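Local coordinates for toprim domain-containing protein (Geobacillus stearothermophilus, PDB 2I5R), which is of unknown function but binds magnesium through a small Toprim domain, consistent with a role in metal-dependent nucleic acid or phosphate chemistry, at residues Leu59-Glu64 and Tyr89-Ala94. Residues are numbered along the deposited sequence; the frame is centred on the assembly and turned at random.
Sequences LADADE and YREVAA. With MG (magnesium ion), chain D.
Asp61, Asp63 and Glu91 each give one carboxylate oxygen to a magnesium ion, and three waters bring its ligands to six. The metal lies 2.1 Å from Glu91 OE2, which also sits 2.9 Å from both Asp61 OD2 and Asp63 OD2; these close oxygens are held together by the shared cation, which probably offsets their like charges. The carboxylates of Asp63 and Glu91 are turned 72° apart.

The second oxygens of the two aspartates are engaged too. Asp61 OD1 accepts the backbone N-H of Val92 at 2.9 Å from Val92 N, a donor lying 47° above the carboxylate plane; a water 2.8 Å from Asp61 OD1 probably donates to it while accepting from Ala93 N. Asp63 places CG between its own N and carbonyl carbon (chi1 53°); from there OD1 caps Gly66 N at the start of helix 64-76 and receives a metal-bound water. Another water links Asp63 OD2 to Arg90 NE, while the guanidinium lies with one face over Ala62 O. Between the backbones, Ala62, the centre of an inverse gamma turn, donates its N-H to Arg90 O, 2.7 Å from Ala62 N.

Farther in, Val92 CG2 packs 4.0 Å from Leu59 CG. The DxD pair beyond strand 55-59 fits the Toprim signature, whose conserved glutamate is probably Glu14, after strand 9-13 and touched by Asp61; Glu91 is the third protein ligand. Here the loop to helix 64-76 meets the one leading to helix 97-106, and Asp18 of helix 16-25 touches Asp61 and Val92.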
loop_
_atom_site.group_PDB
_atom_site.type_symbol
_atom_site.label_atom_id
_atom_site.label_comp_id
_atom_site.label_asym_id
_atom_site.label_seq_id
_atom_site.Cartn_x
_atom_site.Cartn_y
_atom_site.Cartn_z
ATOM N N LEU A 59 0.401 2.065 2.264
ATOM C CA LEU A 59 -0.743 2.928 2.003
ATOM C C LEU A 59 -1.754 2.721 3.143
ATOM O O LEU A 59 -2.413 1.680 3.214
ATOM C CB LEU A 59 -1.347 2.626 0.632
ATOM C CG LEU A 59 -2.663 3.343 0.298
ATOM C CD1 LEU A 59 -2.470 4.860 0.224
ATOM C CD2 LEU A 59 -3.204 2.802 -1.001
ATOM N N ALA A 60 -1.826 3.710 4.031
ATOM C CA ALA A 60 -2.665 3.613 5.243
ATOM C C ALA A 60 -3.732 4.706 5.271
ATOM O O ALA A 60 -3.596 5.763 4.618
ATOM C CB ALA A 60 -1.791 3.708 6.506
ATOM N N ASP A 61 -4.776 4.491 6.066
ATOM C CA ASP A 61 -5.839 5.487 6.213
ATOM C C ASP A 61 -5.326 6.765 6.854
ATOM O O ASP A 61 -4.326 6.733 7.563
ATOM C CB ASP A 61 -6.965 4.973 7.115
ATOM C CG ASP A 61 -7.775 3.834 6.509
ATOM O OD1 ASP A 61 -7.669 3.529 5.299
ATOM O OD2 ASP A 61 -8.571 3.260 7.297
ATOM N N ALA A 62 -6.036 7.876 6.611
ATOM C CA ALA A 62 -5.855 9.129 7.370
ATOM C C ALA A 62 -6.641 9.099 8.676
ATOM O O ALA A 62 -7.648 9.806 8.839
ATOM C CB ALA A 62 -6.269 10.345 6.521
ATOM N N ASP A 63 -6.212 8.255 9.607
ATOM C CA ASP A 63 -6.852 8.165 10.911
ATOM C C ASP A 63 -5.825 7.678 11.912
ATOM O O ASP A 63 -4.690 7.383 11.510
ATOM C CB ASP A 63 -8.138 7.301 10.857
ATOM C CG ASP A 63 -7.928 5.927 10.240
ATOM O OD1 ASP A 63 -6.812 5.385 10.318
ATOM O OD2 ASP A 63 -8.914 5.370 9.687
ATOM N N GLU A 64 -6.195 7.597 13.193
ATOM C CA GLU A 64 -5.231 7.206 14.226
ATOM C C GLU A 64 -4.626 5.816 14.024
ATOM O O GLU A 64 -3.419 5.626 14.230
ATOM C CB GLU A 64 -5.806 7.388 15.642
ATOM C CG GLU A 64 -6.751 6.287 16.114
ATOM C CD GLU A 64 -7.355 6.592 17.482
ATOM O OE1 GLU A 64 -8.573 6.375 17.648
ATOM O OE2 GLU A 64 -6.620 7.059 18.385
ATOM N N TYR A 89 -11.085 12.226 2.003
ATOM C CA TYR A 89 -11.681 10.885 1.880
ATOM C C TYR A 89 -11.458 10.002 3.114
ATOM O O TYR A 89 -12.218 9.068 3.356
ATOM C CB TYR A 89 -11.165 10.166 0.616
ATOM C CG TYR A 89 -11.507 10.946 -0.655
ATOM C CD1 TYR A 89 -12.829 11.187 -1.006
ATOM C CD2 TYR A 89 -10.516 11.447 -1.481
ATOM C CE1 TYR A 89 -13.152 11.912 -2.159
ATOM C CE2 TYR A 89 -10.834 12.167 -2.641
ATOM C CZ TYR A 89 -12.151 12.384 -2.982
ATOM O OH TYR A 89 -12.508 13.101 -4.129
ATOM N N ARG A 90 -10.420 10.328 3.874
ATOM C CA ARG A 90 -10.190 9.772 5.213
ATOM C C ARG A 90 -9.633 8.364 5.159
ATOM O O ARG A 90 -8.543 8.112 5.671
ATOM C CB ARG A 90 -11.460 9.770 6.057
ATOM C CG ARG A 90 -11.253 9.200 7.441
ATOM C CD ARG A 90 -11.469 10.237 8.537
ATOM N NE ARG A 90 -11.026 9.697 9.826
ATOM C CZ ARG A 90 -10.908 10.407 10.941
ATOM N NH1 ARG A 90 -11.191 11.707 10.926
ATOM N NH2 ARG A 90 -10.505 9.822 12.067
ATOM N N GLU A 91 -10.384 7.450 4.551
ATOM C CA GLU A 91 -9.949 6.048 4.497
ATOM C C GLU A 91 -9.788 5.549 3.074
ATOM O O GLU A 91 -10.504 5.965 2.157
ATOM C CB GLU A 91 -10.888 5.157 5.301
ATOM C CG GLU A 91 -10.929 5.511 6.776
ATOM C CD GLU A 91 -11.692 4.483 7.583
ATOM O OE1 GLU A 91 -12.875 4.274 7.225
ATOM O OE2 GLU A 91 -11.130 3.888 8.554
ATOM N N VAL A 92 -8.819 4.664 2.881
ATOM C CA VAL A 92 -8.593 4.045 1.573
ATOM C C VAL A 92 -9.909 3.461 1.046
ATOM O O VAL A 92 -10.226 3.609 -0.142
ATOM C CB VAL A 92 -7.479 2.951 1.651
ATOM C CG1 VAL A 92 -7.322 2.234 0.308
ATOM C CG2 VAL A 92 -6.170 3.562 2.103
ATOM N N ALA A 93 -10.672 2.828 1.933
ATOM C CA ALA A 93 -11.961 2.238 1.570
ATOM C C ALA A 93 -12.966 3.263 1.022
ATOM O O ALA A 93 -13.794 2.929 0.172
ATOM C CB ALA A 93 -12.546 1.481 2.749
ATOM N N ALA A 94 -12.891 4.501 1.511
ATOM C CA ALA A 94 -13.822 5.562 1.132
ATOM C C ALA A 94 -13.337 6.372 -0.076
ATOM O O ALA A 94 -14.111 7.110 -0.681
ATOM C CB ALA A 94 -14.066 6.484 2.310
HETATM MG MG MG D . -9.245 3.326 9.274
HETATM O O HOH W 1 -9.729 1.865 4.493
HETATM O O HOH W 2 -11.186 6.611 10.076
HETATM O O HOH W 3 -7.364 2.829 9.865
HETATM O O HOH W 4 -9.811 3.177 11.198
HETATM O O HOH W 5 -9.791 1.242 8.988
#